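Local coordinates for protein ectonucleoside triphosphate diphosphohydrolase 4 (Homo sapiens, PDB 6WG5) that belongs to the GDA1/CD39 family and shows the actin-like fold of that family, with mixed beta sheets and helices packed against them, at residues V45-S50 against L130-M135; R54-C59 against Q478-A483; F185-F190 against L470-K475; A256-G261 against H269-Y274. All blocks are in the same frame, centred on the assembly; numbering follows the deposited sequence. Where two conformers were deposited one is given.

Contact 1. Residues V45-S50 against L130-M135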
loop_
_atom_site.group_PDB
_atom_site.type_symbol
_atom_site.label_atom_id
_atom_site.label_comp_id
_atom_site.label_asym_id
_atom_site.label_seq_id
_atom_site.Cartn_x
_atom_site.Cartn_y
_atom_site.Cartn_z
ATOM N N VAL A 45 3.167 15.313 -8.923
ATOM C CA VAL A 45 2.027 14.610 -8.349
ATOM C C VAL A 45 1.814 15.127 -6.934
ATOM O O VAL A 45 2.772 15.248 -6.163
ATOM C CB VAL A 45 2.241 13.084 -8.332
ATOM C CG1 VAL A 45 0.989 12.374 -7.828
ATOM C CG2 VAL A 45 2.622 12.584 -9.715
ATOM N N VAL A 46 0.563 15.430 -6.596
ATOM C CA VAL A 46 0.183 15.849 -5.251
ATOM C C VAL A 46 -0.666 14.744 -4.638
ATOM O O VAL A 46 -1.715 14.380 -5.183
ATOM C CB VAL A 46 -0.573 17.187 -5.262
ATOM C CG1 VAL A 46 -1.126 17.511 -3.877
ATOM C CG2 VAL A 46 0.340 18.305 -5.731
ATOM N N ASP A 47 -0.212 14.215 -3.505
ATOM C CA ASP A 47 -0.984 13.257 -2.720
ATOM C C ASP A 47 -1.791 14.031 -1.684
ATOM O O ASP A 47 -1.228 14.554 -0.716
ATOM C CB ASP A 47 -0.059 12.240 -2.057
ATOM C CG ASP A 47 -0.758 11.422 -0.985
ATOM O OD1 ASP A 47 -2.003 11.316 -1.017
ATOM O OD2 ASP A 47 -0.055 10.879 -0.104
ATOM N N CYS A 48 -3.106 14.105 -1.884
ATOM C CA CYS A 48 -4.005 14.817 -0.973
ATOM C C CYS A 48 -4.643 13.796 -0.036
ATOM O O CYS A 48 -5.713 13.253 -0.311
ATOM C CB CYS A 48 -5.056 15.601 -1.749
ATOM S SG CYS A 48 -4.443 17.132 -2.487
ATOM N N GLY A 49 -3.975 13.541 1.092
ATOM C CA GLY A 49 -4.471 12.607 2.078
ATOM C C GLY A 49 -5.347 13.279 3.122
ATOM O O GLY A 49 -5.649 14.470 3.058
ATOM N N SER A 50 -5.760 12.479 4.106
ATOM C CA SER A 50 -6.604 12.997 5.178
ATOM C C SER A 50 -5.810 13.903 6.111
ATOM O O SER A 50 -6.229 15.028 6.406
ATOM C CB SER A 50 -7.229 11.841 5.961
ATOM O OG SER A 50 -8.026 11.023 5.121
ATOM N N LEU A 130 -4.164 14.136 -6.825
ATOM C CA LEU A 130 -4.953 12.935 -6.583
ATOM C C LEU A 130 -5.241 12.829 -5.092
ATOM O O LEU A 130 -4.313 12.758 -4.280
ATOM C CB LEU A 130 -4.210 11.698 -7.089
ATOM C CG LEU A 130 -3.663 11.830 -8.513
ATOM C CD1 LEU A 130 -2.828 10.615 -8.880
ATOM C CD2 LEU A 130 -4.792 12.031 -9.514
ATOM N N CYS A 131 -6.524 12.817 -4.739
ATOM C CA CYS A 131 -6.966 12.817 -3.351
ATOM C C CYS A 131 -7.464 11.433 -2.964
ATOM O O CYS A 131 -8.066 10.730 -3.782
ATOM C CB CYS A 131 -8.075 13.850 -3.138
ATOM S SG CYS A 131 -7.804 15.408 -4.017
ATOM N N THR A 132 -7.222 11.051 -1.709
ATOM C CA THR A 132 -7.535 9.702 -1.253
ATOM C C THR A 132 -8.706 9.695 -0.272
ATOM O O THR A 132 -9.817 10.097 -0.629
ATOM C CB THR A 132 -6.294 9.059 -0.627
ATOM O OG1 THR A 132 -5.767 9.916 0.393
ATOM C CG2 THR A 132 -5.229 8.815 -1.686
ATOM N N ALA A 133 -8.473 9.245 0.965
ATOM C CA ALA A 133 -9.580 8.950 1.870
ATOM C C ALA A 133 -10.250 10.215 2.393
ATOM O O ALA A 133 -11.456 10.204 2.670
ATOM C CB ALA A 133 -9.085 8.099 3.038
ATOM N N GLY A 134 -9.497 11.305 2.544
ATOM C CA GLY A 134 -10.083 12.522 3.082
ATOM C C GLY A 134 -11.247 13.028 2.254
ATOM O O GLY A 134 -12.259 13.480 2.796
ATOM N N MET A 135 -11.121 12.961 0.929
ATOM C CA MET A 135 -12.157 13.451 0.029
ATOM C C MET A 135 -13.184 12.389 -0.335
ATOM O O MET A 135 -14.271 12.737 -0.812
ATOM C CB MET A 135 -11.518 13.986 -1.256
ATOM C CG MET A 135 -10.732 15.272 -1.067
ATOM S SD MET A 135 -11.764 16.744 -1.203
ATOM C CE MET A 135 -12.161 16.722 -2.953
HETATM O O HOH W 1 -2.759 8.549 0.738
#
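Cys48 and Cys131 each hold SG anti to the carbonyl carbon (chi1 -77° and -40°). The two residues pair across the strands, which puts their side chains on one face of the sheet. With SG set beside each backbone N, Cys131 SG comes to 3.6 Å from Cys48 CB. The two sulfurs are 4.1 Å apart and form no disulfide. Just past the strand, Thr132 places OG1 between its backbone N and carbonyl carbon (chi1 54°). Thr132 OG1 lies 3.4 Å from Gly49 CA, and CG2 is turned to Asp47 OD1, crossing that side chain at about a right angle.

The backbones run parallel. Leu130 N donates to Val46 O at 3.0 Å, and Leu130 O receives Cys48 N. Thr132 N continues the ladder by donating to Cys48 O at 3.0 Å. A water lies between Asp47 OD1 and Thr132 OG1, with weak bonds to both. The other carboxylate oxygen of Asp47 is taken by a salt bridge to Arg54, which probably keeps the carboxylate from turning. Further along, Ser50 OG lies near the start of helix 133-136, beside Gly134.

Asp47 to Ser50 probably correspond to the start of apyrase conserved region 1, and Thr132 to Met135 to part of a later one. Parallel strands 40-48 and 127-131 lie side by side in the mixed sheet and both run into these loops, consistent with the family's actin-like fold.

Contact 2. Residues R54-C59 against Q478-A483; sequences RVFVYC and QWTLGA
Strand 54-59, at Phe56 and Tyr58, faces the first turn of helix 479-483, at Thr480 and Leu481. The axes of these segments come within 9.9 Å and make an angle of 52°. The gap is wide enough for one layer of side chains. Phe56 and Tyr58 reach across it to Gln478, Thr480 and Leu481, since alternate residues of the strand point toward the helix.

The polar centre is a hydrogen bond of 2.6 Å between Tyr58 OH and Thr480 OG1. Either hydroxyl could be the donor. Thr480 OG1 lies in the plane of the Tyr58 ring, at its edge. Thr480 OG1 also sits over one face of the Phe56 ring, offset toward the rim and 3.6 Å from Phe56 CD2. The Thr480 torsion (chi1 54°) turns OG1 to the Tyr58 hydroxyl while CG2 packs on Phe56 CD2 and CE2.

This is a helix laid on a beta sheet, as in the alpha/beta domains of the actin-like fold. Strand 53-61 pairs with strand 40-48, and helix 479-487 also meets Val45 and Leu130 of that sheet.

Leu481 CD1 approaches the Tyr58 ring obliquely, 3.7 Å from Tyr58 CE1. Gln478 lies just before the helix. Gln478 CB is 3.6 Å from Tyr58 OH. The Gln478 chain bends at chi2 (-68°), which brings Gln478 OE1 to 3.7 Å from Phe56 CE1. Leu481 CD2, the other methyl, packs on Val186 of helix 172-186, and Phe56 also touches Val85 of strand 85-88.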
loop_
_atom_site.group_PDB
_atom_site.type_symbol
_atom_site.label_atom_id
_atom_site.label_comp_id
_atom_site.label_asym_id
_atom_site.label_seq_id
_atom_site.Cartn_x
_atom_site.Cartn_y
_atom_site.Cartn_z
ATOM N N ARG A 54 1.033 16.132 0.200
ATOM C CA ARG A 54 2.438 16.067 -0.170
ATOM C C ARG A 54 2.563 16.186 -1.681
ATOM O O ARG A 54 1.681 15.757 -2.429
ATOM C CB ARG A 54 3.092 14.755 0.303
ATOM C CG ARG A 54 2.663 14.312 1.695
ATOM C CD ARG A 54 1.427 13.425 1.648
ATOM N NE ARG A 54 0.748 13.360 2.939
ATOM C CZ ARG A 54 -0.310 12.595 3.193
ATOM N NH1 ARG A 54 -0.817 11.817 2.246
ATOM N NH2 ARG A 54 -0.861 12.605 4.399
ATOM N N VAL A 55 3.671 16.775 -2.124
ATOM C CA VAL A 55 3.955 16.962 -3.541
ATOM C C VAL A 55 5.277 16.282 -3.862
ATOM O O VAL A 55 6.233 16.360 -3.082
ATOM C CB VAL A 55 3.999 18.457 -3.922
ATOM C CG1 VAL A 55 4.986 19.209 -3.040
ATOM C CG2 VAL A 55 4.350 18.631 -5.398
ATOM N N PHE A 56 5.326 15.611 -5.012
ATOM C CA PHE A 56 6.526 14.935 -5.484
ATOM C C PHE A 56 6.825 15.405 -6.898
ATOM O O PHE A 56 5.925 15.443 -7.743
ATOM C CB PHE A 56 6.358 13.410 -5.476
ATOM C CG PHE A 56 5.971 12.843 -4.139
ATOM C CD1 PHE A 56 6.922 12.264 -3.316
ATOM C CD2 PHE A 56 4.654 12.877 -3.713
ATOM C CE1 PHE A 56 6.566 11.739 -2.089
ATOM C CE2 PHE A 56 4.294 12.353 -2.487
ATOM C CZ PHE A 56 5.251 11.784 -1.675
ATOM N N VAL A 57 8.079 15.760 -7.155
ATOM C CA VAL A 57 8.538 16.100 -8.497
ATOM C C VAL A 57 9.324 14.914 -9.035
ATOM O O VAL A 57 10.299 14.471 -8.416
ATOM C CB VAL A 57 9.391 17.377 -8.500
ATOM C CG1 VAL A 57 9.856 17.702 -9.917
ATOM C CG2 VAL A 57 8.607 18.543 -7.920
ATOM N N TYR A 58 8.897 14.399 -10.182
ATOM C CA TYR A 58 9.581 13.316 -10.866
ATOM C C TYR A 58 10.166 13.827 -12.174
ATOM O O TYR A 58 9.589 14.697 -12.831
ATOM C CB TYR A 58 8.630 12.151 -11.150
ATOM C CG TYR A 58 8.050 11.522 -9.906
ATOM C CD1 TYR A 58 8.721 10.504 -9.244
ATOM C CD2 TYR A 58 6.833 11.945 -9.395
ATOM C CE1 TYR A 58 8.197 9.926 -8.108
ATOM C CE2 TYR A 58 6.300 11.373 -8.258
ATOM C CZ TYR A 58 6.988 10.364 -7.619
ATOM O OH TYR A 58 6.463 9.788 -6.486
ATOM N N CYS A 59 11.320 13.283 -12.543
ATOM C CA CYS A 59 11.960 13.612 -13.804
ATOM C C CYS A 59 12.397 12.331 -14.499
ATOM O O CYS A 59 12.453 11.258 -13.893
ATOM C CB CYS A 59 13.160 14.548 -13.601
ATOM S SG CYS A 59 14.434 13.908 -12.493
ATOM N N GLN A 478 6.441 4.775 -3.159
ATOM C CA GLN A 478 5.631 5.918 -3.560
ATOM C C GLN A 478 4.539 5.426 -4.501
ATOM O O GLN A 478 4.812 5.121 -5.666
ATOM C CB GLN A 478 6.485 6.982 -4.251
ATOM C CG GLN A 478 7.845 7.237 -3.620
ATOM C CD GLN A 478 7.749 7.890 -2.256
ATOM O OE1 GLN A 478 6.656 8.101 -1.731
ATOM N NE2 GLN A 478 8.898 8.217 -1.677
ATOM N N TRP A 479 3.300 5.349 -4.007
ATOM C CA TRP A 479 2.194 5.086 -4.923
ATOM C C TRP A 479 2.058 6.212 -5.936
ATOM O O TRP A 479 1.560 5.991 -7.046
ATOM C CB TRP A 479 0.881 4.875 -4.161
ATOM C CG TRP A 479 0.281 6.103 -3.522
ATOM C CD1 TRP A 479 0.339 6.451 -2.205
ATOM C CD2 TRP A 479 -0.488 7.128 -4.170
ATOM N NE1 TRP A 479 -0.337 7.628 -1.992
ATOM C CE2 TRP A 479 -0.853 8.064 -3.182
ATOM C CE3 TRP A 479 -0.898 7.346 -5.489
ATOM C CZ2 TRP A 479 -1.605 9.199 -3.472
ATOM C CZ3 TRP A 479 -1.645 8.475 -5.773
ATOM C CH2 TRP A 479 -1.992 9.386 -4.769
ATOM N N THR A 480 2.509 7.419 -5.582
ATOM C CA THR A 480 2.535 8.513 -6.546
ATOM C C THR A 480 3.454 8.197 -7.720
ATOM O O THR A 480 3.249 8.712 -8.825
ATOM C CB THR A 480 2.976 9.808 -5.862
ATOM O OG1 THR A 480 4.223 9.598 -5.187
ATOM C CG2 THR A 480 1.929 10.268 -4.856
ATOM N N LEU A 481 4.470 7.357 -7.503
ATOM C CA LEU A 481 5.352 6.961 -8.596
ATOM C C LEU A 481 4.616 6.094 -9.610
ATOM O O LEU A 481 4.803 6.250 -10.822
ATOM C CB LEU A 481 6.571 6.224 -8.044
ATOM C CG LEU A 481 7.546 5.657 -9.075
ATOM C CD1 LEU A 481 8.076 6.749 -9.989
ATOM C CD2 LEU A 481 8.687 4.946 -8.368
ATOM N N GLY A 482 3.785 5.165 -9.136
ATOM C CA GLY A 482 2.966 4.392 -10.052
ATOM C C GLY A 482 1.932 5.243 -10.757
ATOM O O GLY A 482 1.553 4.949 -11.894
ATOM N N ALA A 483 1.464 6.306 -10.099
ATOM C CA ALA A 483 0.498 7.201 -10.725
ATOM C C ALA A 483 1.132 7.966 -11.880
ATOM O O ALA A 483 0.613 7.956 -13.002
ATOM C CB ALA A 483 -0.069 8.167 -9.684
#

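Contact 3. Residues F185-F190 against L470-K475; sequences FVLGRF and LQVYDK
Val186 O has two neighbours, the edge of the Tyr473 ring and Arg22 NE of helix 18-28, which donates a hydrogen bond. Tyr473 CE2 is 3.2 Å from Val186 O, and the oxygen lies in the ring plane.

The rest of the contact is apolar. Leu187 CD2 is the main probe. Leu187 CD2 reaches Val472 CG1 at 3.5 Å, with the two side chains crossing at about a right angle. Leu187 CD2 also lies 3.9 Å from Tyr473 CZ, in an oblique approach. Val472 puts CG1 anti to its backbone N (chi1 -176°), which aims this methyl at the leucine. The same methyl lies over one face of the Tyr473 ring, offset toward the rim. Val186 CG2 touches Val472 CG1 more loosely, at 4.2 Å.

Both backbones turn here. Gly188, with positive phi, forms a Schellman motif after the helix. Val472 to Lys475 form a type I' beta turn, closed by Lys475 N donating to Val472 O. So the segment that leaves a helix meets a tight turn.

Around them, Val186 also packs on Leu481 of helix 479-487. Val472 also packs on Ile183 of helix 172-186, one turn before Leu187. Tyr473 rests on Arg26 of helix 18-28. The turn itself follows strand 466-468, an outer strand of its sheet, and leads on toward helix 479-487.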
loop_
_atom_site.group_PDB
_atom_site.type_symbol
_atom_site.label_atom_id
_atom_site.label_comp_id
_atom_site.label_asym_id
_atom_site.label_seq_id
_atom_site.Cartn_x
_atom_site.Cartn_y
_atom_site.Cartn_z
ATOM N N PHE A 185 7.925 -1.374 -10.334
ATOM C CA PHE A 185 8.755 -0.551 -11.204
ATOM C C PHE A 185 10.174 -0.442 -10.659
ATOM O O PHE A 185 11.145 -0.724 -11.371
ATOM C CB PHE A 185 8.129 0.830 -11.367
ATOM C CG PHE A 185 8.893 1.727 -12.287
ATOM C CD1 PHE A 185 8.933 1.471 -13.645
ATOM C CD2 PHE A 185 9.574 2.826 -11.794
ATOM C CE1 PHE A 185 9.636 2.293 -14.498
ATOM C CE2 PHE A 185 10.279 3.652 -12.642
ATOM C CZ PHE A 185 10.311 3.386 -13.998
ATOM N N VAL A 186 10.316 -0.040 -9.393
ATOM C CA VAL A 186 11.649 0.093 -8.811
ATOM C C VAL A 186 12.347 -1.258 -8.760
ATOM O O VAL A 186 13.575 -1.335 -8.885
ATOM C CB VAL A 186 11.574 0.741 -7.411
ATOM C CG1 VAL A 186 11.000 2.145 -7.505
ATOM C CG2 VAL A 186 10.751 -0.112 -6.455
ATOM N N LEU A 187 11.587 -2.340 -8.582
ATOM C CA LEU A 187 12.167 -3.677 -8.612
ATOM C C LEU A 187 12.524 -4.131 -10.021
ATOM O O LEU A 187 13.110 -5.208 -10.173
ATOM C CB LEU A 187 11.202 -4.683 -7.980
ATOM C CG LEU A 187 10.955 -4.550 -6.473
ATOM C CD1 LEU A 187 9.986 -5.623 -6.008
ATOM C CD2 LEU A 187 12.249 -4.635 -5.682
ATOM N N GLY A 188 12.184 -3.350 -11.044
ATOM C CA GLY A 188 12.558 -3.682 -12.403
ATOM C C GLY A 188 11.705 -4.734 -13.068
ATOM O O GLY A 188 12.122 -5.301 -14.083
ATOM N N ARG A 189 10.514 -5.009 -12.540
ATOM C CA ARG A 189 9.679 -6.080 -13.068
ATOM C C ARG A 189 8.979 -5.708 -14.366
ATOM O O ARG A 189 8.400 -6.589 -15.010
ATOM C CB ARG A 189 8.641 -6.490 -12.022
ATOM C CG ARG A 189 9.248 -6.847 -10.672
ATOM C CD ARG A 189 10.304 -7.935 -10.802
ATOM N NE ARG A 189 10.966 -8.210 -9.533
ATOM C CZ ARG A 189 10.543 -9.095 -8.636
ATOM N NH1 ARG A 189 9.444 -9.801 -8.857
ATOM N NH2 ARG A 189 11.222 -9.270 -7.512
ATOM N N PHE A 190 9.015 -4.439 -14.762
ATOM C CA PHE A 190 8.513 -4.018 -16.062
ATOM C C PHE A 190 9.623 -3.891 -17.097
ATOM O O PHE A 190 9.335 -3.611 -18.265
ATOM C CB PHE A 190 7.760 -2.692 -15.925
ATOM C CG PHE A 190 6.630 -2.744 -14.938
ATOM C CD1 PHE A 190 5.738 -3.804 -14.939
ATOM C CD2 PHE A 190 6.470 -1.742 -13.996
ATOM C CE1 PHE A 190 4.699 -3.855 -14.031
ATOM C CE2 PHE A 190 5.432 -1.790 -13.085
ATOM C CZ PHE A 190 4.547 -2.847 -13.104
ATOM N N LEU A 470 10.097 -2.320 5.450
ATOM C CA LEU A 470 9.600 -0.960 5.584
ATOM C C LEU A 470 9.807 -0.142 4.321
ATOM O O LEU A 470 9.013 0.763 4.040
ATOM C CB LEU A 470 10.294 -0.263 6.761
ATOM C CG LEU A 470 9.471 0.723 7.594
ATOM C CD1 LEU A 470 8.206 0.078 8.161
ATOM C CD2 LEU A 470 10.330 1.272 8.721
ATOM N N GLN A 471 10.844 -0.455 3.550
ATOM C CA GLN A 471 11.139 0.258 2.320
ATOM C C GLN A 471 11.797 -0.708 1.344
ATOM O O GLN A 471 12.157 -1.834 1.699
ATOM C CB GLN A 471 12.028 1.477 2.590
ATOM C CG GLN A 471 13.224 1.202 3.484
ATOM C CD GLN A 471 13.906 2.475 3.943
ATOM O OE1 GLN A 471 13.288 3.540 3.996
ATOM N NE2 GLN A 471 15.188 2.374 4.277
ATOM N N VAL A 472 11.937 -0.258 0.100
ATOM C CA VAL A 472 12.525 -1.053 -0.971
ATOM C C VAL A 472 13.691 -0.268 -1.552
ATOM O O VAL A 472 13.546 0.914 -1.883
ATOM C CB VAL A 472 11.493 -1.392 -2.061
ATOM C CG1 VAL A 472 12.110 -2.296 -3.116
ATOM C CG2 VAL A 472 10.275 -2.053 -1.443
ATOM N N TYR A 473 14.841 -0.927 -1.679
ATOM C CA TYR A 473 16.069 -0.261 -2.110
ATOM C C TYR A 473 16.291 1.018 -1.306
ATOM O O TYR A 473 16.676 2.061 -1.839
ATOM C CB TYR A 473 16.039 0.017 -3.616
ATOM C CG TYR A 473 16.019 -1.241 -4.465
ATOM C CD1 TYR A 473 16.593 -2.422 -4.009
ATOM C CD2 TYR A 473 15.420 -1.250 -5.717
ATOM C CE1 TYR A 473 16.576 -3.571 -4.775
ATOM C CE2 TYR A 473 15.400 -2.399 -6.492
ATOM C CZ TYR A 473 15.979 -3.555 -6.014
ATOM O OH TYR A 473 15.965 -4.705 -6.772
ATOM N N ASP A 474 16.027 0.927 -0.001
ATOM C CA ASP A 474 16.301 2.002 0.951
ATOM C C ASP A 474 15.483 3.255 0.652
ATOM O O ASP A 474 15.907 4.371 0.958
ATOM C CB ASP A 474 17.795 2.335 0.992
ATOM C CG ASP A 474 18.629 1.196 1.552
ATOM O OD1 ASP A 474 18.589 0.982 2.782
ATOM O OD2 ASP A 474 19.323 0.517 0.763
ATOM N N LYS A 475 14.298 3.083 0.067
ATOM C CA LYS A 475 13.396 4.194 -0.198
ATOM C C LYS A 475 11.960 3.742 0.014
ATOM O O LYS A 475 11.603 2.605 -0.309
ATOM C CB LYS A 475 13.566 4.733 -1.625
ATOM C CG LYS A 475 14.922 5.367 -1.891
ATOM C CD LYS A 475 14.983 5.997 -3.273
ATOM C CE LYS A 475 16.381 6.507 -3.593
ATOM N NZ LYS A 475 16.483 7.031 -4.983
#

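Contact 4. Residues A256-G261 against H269-Y274; sequences AEFNLG and HVYRVY
Phe258 and Tyr271 pair across two antiparallel strands, joined by bonds in both directions: Tyr271 N to Phe258 O at 3.1 Å and Phe258 N to Tyr271 O at 3.3 Å. Ala256 and Val273 form another hydrogen-bonded pair. Ala256 N donates to Val273 O at 2.8 Å. Leu260 N adds a bond to His269 O, from above the His269 carbonyl plane.

Phe258 sets its ring between the backbone N and the carbonyl carbon (chi1 55°). This lays the ring over the partner strand, with Tyr271 O over one face. Phe258 CE2 is 3.6 Å from Val273 CG2, and CZ packs on Tyr271 CB. On the opposite face of the sheet, Glu257 and Arg272 lie side by side, with Glu257 CG 3.9 Å from Arg272 CG.

Asn259 OD1 accepts from Gly261 N in an Asx turn. A water also donates to Asn259 OD1 and accepts from His269 N. Further out, His269 NE2 bonds to His68 O, and the His269 ring stacks on His192. Val177 and Ile181 of helix 172-186 touch Phe258.

This is a beta hairpin at the edge of a mixed sheet, with the Phe258 face packed against helix 172-186.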
loop_
_atom_site.group_PDB
_atom_site.type_symbol
_atom_site.label_atom_id
_atom_site.label_comp_id
_atom_site.label_asym_id
_atom_site.label_seq_id
_atom_site.Cartn_x
_atom_site.Cartn_y
_atom_site.Cartn_z
ATOM N N ALA A 256 -8.382 -4.956 -11.721
ATOM C CA ALA A 256 -8.019 -3.848 -12.592
ATOM C C ALA A 256 -7.240 -4.393 -13.780
ATOM O O ALA A 256 -6.298 -5.172 -13.606
ATOM C CB ALA A 256 -7.186 -2.806 -11.842
ATOM N N GLU A 257 -7.643 -3.991 -14.983
ATOM C CA GLU A 257 -6.975 -4.389 -16.214
ATOM C C GLU A 257 -6.512 -3.135 -16.936
ATOM O O GLU A 257 -7.336 -2.303 -17.333
ATOM C CB GLU A 257 -7.908 -5.218 -17.096
ATOM C CG GLU A 257 -8.026 -6.661 -16.645
ATOM C CD GLU A 257 -9.340 -7.298 -17.044
ATOM O OE1 GLU A 257 -10.027 -7.840 -16.151
ATOM O OE2 GLU A 257 -9.691 -7.252 -18.244
ATOM N N PHE A 258 -5.199 -2.999 -17.102
ATOM C CA PHE A 258 -4.610 -1.790 -17.652
ATOM C C PHE A 258 -3.407 -2.157 -18.510
ATOM O O PHE A 258 -2.948 -3.303 -18.526
ATOM C CB PHE A 258 -4.202 -0.821 -16.537
ATOM C CG PHE A 258 -3.279 -1.427 -15.518
ATOM C CD1 PHE A 258 -1.906 -1.341 -15.669
ATOM C CD2 PHE A 258 -3.786 -2.089 -14.414
ATOM C CE1 PHE A 258 -1.055 -1.899 -14.736
ATOM C CE2 PHE A 258 -2.942 -2.648 -13.475
ATOM C CZ PHE A 258 -1.574 -2.553 -13.636
ATOM N N ASN A 259 -2.895 -1.154 -19.223
ATOM C CA ASN A 259 -1.759 -1.313 -20.123
ATOM C C ASN A 259 -0.744 -0.226 -19.803
ATOM O O ASN A 259 -1.047 0.964 -19.932
ATOM C CB ASN A 259 -2.204 -1.221 -21.585
ATOM C CG ASN A 259 -1.095 -1.566 -22.558
ATOM O OD1 ASN A 259 0.065 -1.715 -22.170
ATOM N ND2 ASN A 259 -1.445 -1.684 -23.832
ATOM N N LEU A 260 0.453 -0.633 -19.377
ATOM C CA LEU A 260 1.486 0.327 -19.006
ATOM C C LEU A 260 2.289 0.822 -20.198
ATOM O O LEU A 260 2.972 1.846 -20.083
ATOM C CB LEU A 260 2.441 -0.288 -17.984
ATOM C CG LEU A 260 2.033 -0.186 -16.517
ATOM C CD1 LEU A 260 2.911 -1.090 -15.674
ATOM C CD2 LEU A 260 2.139 1.251 -16.039
ATOM N N GLY A 261 2.234 0.122 -21.331
ATOM C CA GLY A 261 2.978 0.540 -22.498
ATOM C C GLY A 261 2.308 1.683 -23.229
ATOM O O GLY A 261 1.181 2.081 -22.930
ATOM N N HIS A 269 2.843 -5.324 -21.685
ATOM C CA HIS A 269 2.650 -4.605 -20.432
ATOM C C HIS A 269 1.185 -4.546 -20.002
ATOM O O HIS A 269 0.802 -3.641 -19.253
ATOM C CB HIS A 269 3.214 -3.188 -20.547
ATOM C CG HIS A 269 4.706 -3.135 -20.628
ATOM N ND1 HIS A 269 5.525 -3.666 -19.654
ATOM C CD2 HIS A 269 5.530 -2.602 -21.562
ATOM C CE1 HIS A 269 6.787 -3.468 -19.988
ATOM N NE2 HIS A 269 6.818 -2.824 -21.140
ATOM N N VAL A 270 0.357 -5.481 -20.462
ATOM C CA VAL A 270 -1.021 -5.593 -19.996
ATOM C C VAL A 270 -1.038 -6.478 -18.756
ATOM O O VAL A 270 -0.543 -7.611 -18.784
ATOM C CB VAL A 270 -1.933 -6.162 -21.097
ATOM C CG1 VAL A 270 -3.334 -6.426 -20.558
ATOM C CG2 VAL A 270 -1.997 -5.205 -22.273
ATOM N N TYR A 271 -1.613 -5.964 -17.669
ATOM C CA TYR A 271 -1.630 -6.661 -16.392
ATOM C C TYR A 271 -3.039 -6.706 -15.823
ATOM O O TYR A 271 -3.817 -5.761 -15.986
ATOM C CB TYR A 271 -0.705 -5.978 -15.371
ATOM C CG TYR A 271 0.760 -6.088 -15.709
ATOM C CD1 TYR A 271 1.507 -7.174 -15.283
ATOM C CD2 TYR A 271 1.396 -5.105 -16.454
ATOM C CE1 TYR A 271 2.845 -7.284 -15.593
ATOM C CE2 TYR A 271 2.735 -5.204 -16.768
ATOM C CZ TYR A 271 3.455 -6.297 -16.335
ATOM O OH TYR A 271 4.790 -6.407 -16.643
ATOM N N ARG A 272 -3.361 -7.821 -15.173
ATOM C CA ARG A 272 -4.573 -7.962 -14.375
ATOM C C ARG A 272 -4.158 -8.007 -12.910
ATOM O O ARG A 272 -3.468 -8.943 -12.491
ATOM C CB ARG A 272 -5.339 -9.227 -14.763
ATOM C CG ARG A 272 -6.700 -9.361 -14.098
ATOM C CD ARG A 272 -7.349 -10.712 -14.380
ATOM N NE ARG A 272 -7.003 -11.232 -15.705
ATOM C CZ ARG A 272 -6.415 -12.404 -15.941
ATOM N NH1 ARG A 272 -6.152 -12.766 -17.191
ATOM N NH2 ARG A 272 -6.103 -13.228 -14.949
ATOM N N VAL A 273 -4.568 -7.000 -12.141
ATOM C CA VAL A 273 -4.169 -6.867 -10.745
ATOM C C VAL A 273 -5.412 -6.891 -9.866
ATOM O O VAL A 273 -6.372 -6.152 -10.113
ATOM C CB VAL A 273 -3.360 -5.580 -10.507
ATOM C CG1 VAL A 273 -2.923 -5.488 -9.054
ATOM C CG2 VAL A 273 -2.154 -5.539 -11.431
ATOM N N TYR A 274 -5.382 -7.737 -8.838
ATOM C CA TYR A 274 -6.439 -7.819 -7.842
ATOM C C TYR A 274 -6.081 -6.923 -6.666
ATOM O O TYR A 274 -4.943 -6.948 -6.191
ATOM C CB TYR A 274 -6.615 -9.265 -7.381
ATOM C CG TYR A 274 -7.417 -9.446 -6.109
ATOM C CD1 TYR A 274 -6.782 -9.610 -4.886
ATOM C CD2 TYR A 274 -8.804 -9.474 -6.135
ATOM C CE1 TYR A 274 -7.504 -9.788 -3.723
ATOM C CE2 TYR A 274 -9.538 -9.649 -4.973
ATOM C CZ TYR A 274 -8.882 -9.809 -3.772
ATOM O OH TYR A 274 -9.604 -9.984 -2.612
HETATM O O HOH W 2 1.523 -3.351 -23.630
#

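How the contacts relate
All four contacts are largely buried. Contacts 1 and 2 share one sheet: contact 1 joins two of its strands, and contact 2 sets a helix on it. Contact 4 is a hairpin at the edge of the other sheet. Contact 3 lies between. Its Val186 packs on Leu481 of contact 2, and its Phe190 packs on Leu260 and Tyr271 of contact 4. Contacts 1 and 4 rely on backbone ladders, parallel and antiparallel. Contact 2 relies on aromatics and one hydroxyl pair, and contact 3 mainly on apolar packing. The exposed touching residues are Ser50 and Ala133 in contact 1 and Glu257 in contact 4.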